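Local coordinates for AB hydrolase-1 domain-containing protein (Parabacteroides distasonis, PDB 4Q34), which is a putative esterase of the alpha/beta hydrolase family, so it probably cleaves ester bonds, though its substrate is not established, at residues A[51-56]-A[86-91]. Sequence-based numbering, arbitrary orientation.
Sequences FAHGVG and VDQPRR
The carbonyl oxygen of G54 is gripped by two donors: R91 NH1 at 2.8 Å, and H53 ND1 at 2.9 Å, which arrives in the carbonyl plane on a lone pair. Both sit in the loops that follow the parallel strands 49-52 and 83-87, the two ends of a beta-alpha-beta unit in the alpha/beta hydrolase sheet, with helix 72-78 between them. The run H53, G54, V55 that continues strand 49-52 matches the His-Gly motif that in many relatives leads into the oxyanion-hole loop, so a similar role is plausible here.

H53 is the bridge. Its CG stands between the backbone N and the carbonyl carbon (chi1 62°), which turns the ring toward the second loop. With ND1 donating to G54 O, NE2 can accept from the backbone N of Q88 at 3.2 Å, almost straight at 175° and close to the ring plane. These two bonds, made by the two ring nitrogens either side of CE1, fix its rotation. With an alanine here, Q88 N would probably lose its acceptor and G54 O one of its two donors, and a gap would be likely to open between the loops.

Q88 runs extended beyond CG and brings CD to 3.4 Å from H53 CE1, the ring and amide planes 53° apart. R91, bent at chi2 and chi3, folds back from the far end of the type II turn 88-91, and its NH1 also binds Q57 O; NH2 reaches T147. The guanidinium lies between G56 N over one face and Q88 NE2 over the other. Where the strands part, a water donates to F51 O and V86 O, each at 2.7 Å.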
loop_
_atom_site.group_PDB
_atom_site.type_symbol
_atom_site.label_atom_id
_atom_site.label_comp_id
_atom_site.label_asym_id
_atom_site.label_seq_id
_atom_site.Cartn_x
_atom_site.Cartn_y
_atom_site.Cartn_z
ATOM N N PHE A 51 0.756 -4.866 -13.135
ATOM C CA PHE A 51 1.295 -3.521 -13.282
ATOM C C PHE A 51 2.497 -3.285 -12.399
ATOM O O PHE A 51 2.423 -3.519 -11.185
ATOM C CB PHE A 51 0.190 -2.499 -12.969
ATOM C CG PHE A 51 -0.948 -2.510 -13.949
ATOM C CD1 PHE A 51 -0.919 -1.753 -15.099
ATOM C CD2 PHE A 51 -2.059 -3.269 -13.719
ATOM C CE1 PHE A 51 -1.958 -1.751 -15.997
ATOM C CE2 PHE A 51 -3.110 -3.275 -14.616
ATOM C CZ PHE A 51 -3.070 -2.527 -15.761
ATOM N N ALA A 52 3.580 -2.792 -12.993
ATOM C CA ALA A 52 4.832 -2.505 -12.273
ATOM C C ALA A 52 5.276 -1.036 -12.387
ATOM O O ALA A 52 5.581 -0.535 -13.480
ATOM C CB ALA A 52 5.957 -3.369 -12.823
ATOM N N HIS A 53 5.386 -0.389 -11.257
ATOM C CA HIS A 53 5.808 1.010 -11.141
ATOM C C HIS A 53 7.325 1.171 -11.309
ATOM O O HIS A 53 8.088 0.179 -11.361
ATOM C CB HIS A 53 5.393 1.507 -9.758
ATOM C CG HIS A 53 6.043 0.752 -8.646
ATOM N ND1 HIS A 53 7.341 0.989 -8.267
ATOM C CD2 HIS A 53 5.623 -0.296 -7.896
ATOM C CE1 HIS A 53 7.674 0.165 -7.294
ATOM N NE2 HIS A 53 6.651 -0.626 -7.052
ATOM N N GLY A 54 7.770 2.420 -11.339
ATOM C CA GLY A 54 9.167 2.767 -11.411
ATOM C C GLY A 54 9.729 3.331 -10.115
ATOM O O GLY A 54 9.196 3.099 -9.023
ATOM N N VAL A 55 10.827 4.070 -10.227
ATOM C CA VAL A 55 11.571 4.454 -9.041
ATOM C C VAL A 55 10.806 5.532 -8.262
ATOM O O VAL A 55 10.117 6.391 -8.866
ATOM C CB VAL A 55 12.969 4.973 -9.386
ATOM C CG1 VAL A 55 12.890 6.341 -10.058
ATOM C CG2 VAL A 55 13.854 5.052 -8.152
ATOM N N GLY A 56 10.899 5.487 -6.950
ATOM C CA GLY A 56 10.266 6.475 -6.065
ATOM C C GLY A 56 8.746 6.415 -5.979
ATOM O O GLY A 56 8.163 7.241 -5.299
ATOM N N VAL A 86 1.000 -3.866 -7.923
ATOM C CA VAL A 86 2.092 -4.370 -7.117
ATOM C C VAL A 86 2.878 -3.209 -6.501
ATOM O O VAL A 86 3.085 -2.174 -7.169
ATOM C CB VAL A 86 3.033 -5.262 -7.994
ATOM C CG1 VAL A 86 4.170 -5.824 -7.146
ATOM C CG2 VAL A 86 2.235 -6.382 -8.711
ATOM N N ASP A 87 3.311 -3.392 -5.244
ATOM C CA ASP A 87 4.413 -2.653 -4.654
ATOM C C ASP A 87 5.600 -3.637 -4.608
ATOM O O ASP A 87 5.549 -4.694 -3.961
ATOM C CB ASP A 87 4.100 -2.199 -3.272
ATOM C CG ASP A 87 2.876 -1.304 -3.209
ATOM O OD1 ASP A 87 2.622 -0.454 -4.093
ATOM O OD2 ASP A 87 2.153 -1.423 -2.182
ATOM N N GLN A 88 6.631 -3.313 -5.374
ATOM C CA GLN A 88 7.762 -4.169 -5.546
ATOM C C GLN A 88 8.512 -4.248 -4.232
ATOM O O GLN A 88 8.290 -3.435 -3.349
ATOM C CB GLN A 88 8.657 -3.667 -6.692
ATOM C CG GLN A 88 9.634 -2.577 -6.279
ATOM C CD GLN A 88 10.372 -1.886 -7.394
ATOM O OE1 GLN A 88 10.253 -2.210 -8.588
ATOM N NE2 GLN A 88 11.183 -0.886 -6.992
ATOM N N PRO A 89 9.370 -5.276 -4.079
ATOM C CA PRO A 89 10.238 -5.404 -2.883
ATOM C C PRO A 89 10.845 -4.072 -2.466
ATOM O O PRO A 89 11.334 -3.309 -3.301
ATOM C CB PRO A 89 11.313 -6.373 -3.355
ATOM C CG PRO A 89 10.602 -7.235 -4.329
ATOM C CD PRO A 89 9.815 -6.201 -5.120
ATOM N N ARG A 90 10.832 -3.847 -1.155
ATOM C CA ARG A 90 11.441 -2.677 -0.496
ATOM C C ARG A 90 10.722 -1.356 -0.738
ATOM O O ARG A 90 11.282 -0.317 -0.482
ATOM C CB ARG A 90 12.917 -2.543 -0.887
ATOM C CG ARG A 90 13.680 -3.829 -0.682
ATOM C CD ARG A 90 15.087 -3.796 -1.284
ATOM N NE ARG A 90 15.765 -5.058 -0.998
ATOM C CZ ARG A 90 16.942 -5.437 -1.511
ATOM N NH1 ARG A 90 17.603 -4.644 -2.362
ATOM N NH2 ARG A 90 17.476 -6.608 -1.143
ATOM N N ARG A 91 9.494 -1.410 -1.246
ATOM C CA ARG A 91 8.739 -0.221 -1.605
ATOM C C ARG A 91 7.337 -0.229 -0.975
ATOM O O ARG A 91 6.559 -1.213 -1.099
ATOM C CB ARG A 91 8.625 -0.118 -3.112
ATOM C CG ARG A 91 8.186 1.239 -3.613
ATOM C CD ARG A 91 9.246 2.333 -3.449
ATOM N NE ARG A 91 10.483 2.102 -4.196
ATOM C CZ ARG A 91 10.649 2.218 -5.519
ATOM N NH1 ARG A 91 9.634 2.505 -6.355
ATOM N NH2 ARG A 91 11.852 1.991 -6.034
HETATM O O HOH W 1 2.771 -1.274 -9.652
HETATM O O HOH W 2 7.947 -2.293 -10.050
HETATM O O HOH W 3 10.723 -0.373 -10.528
#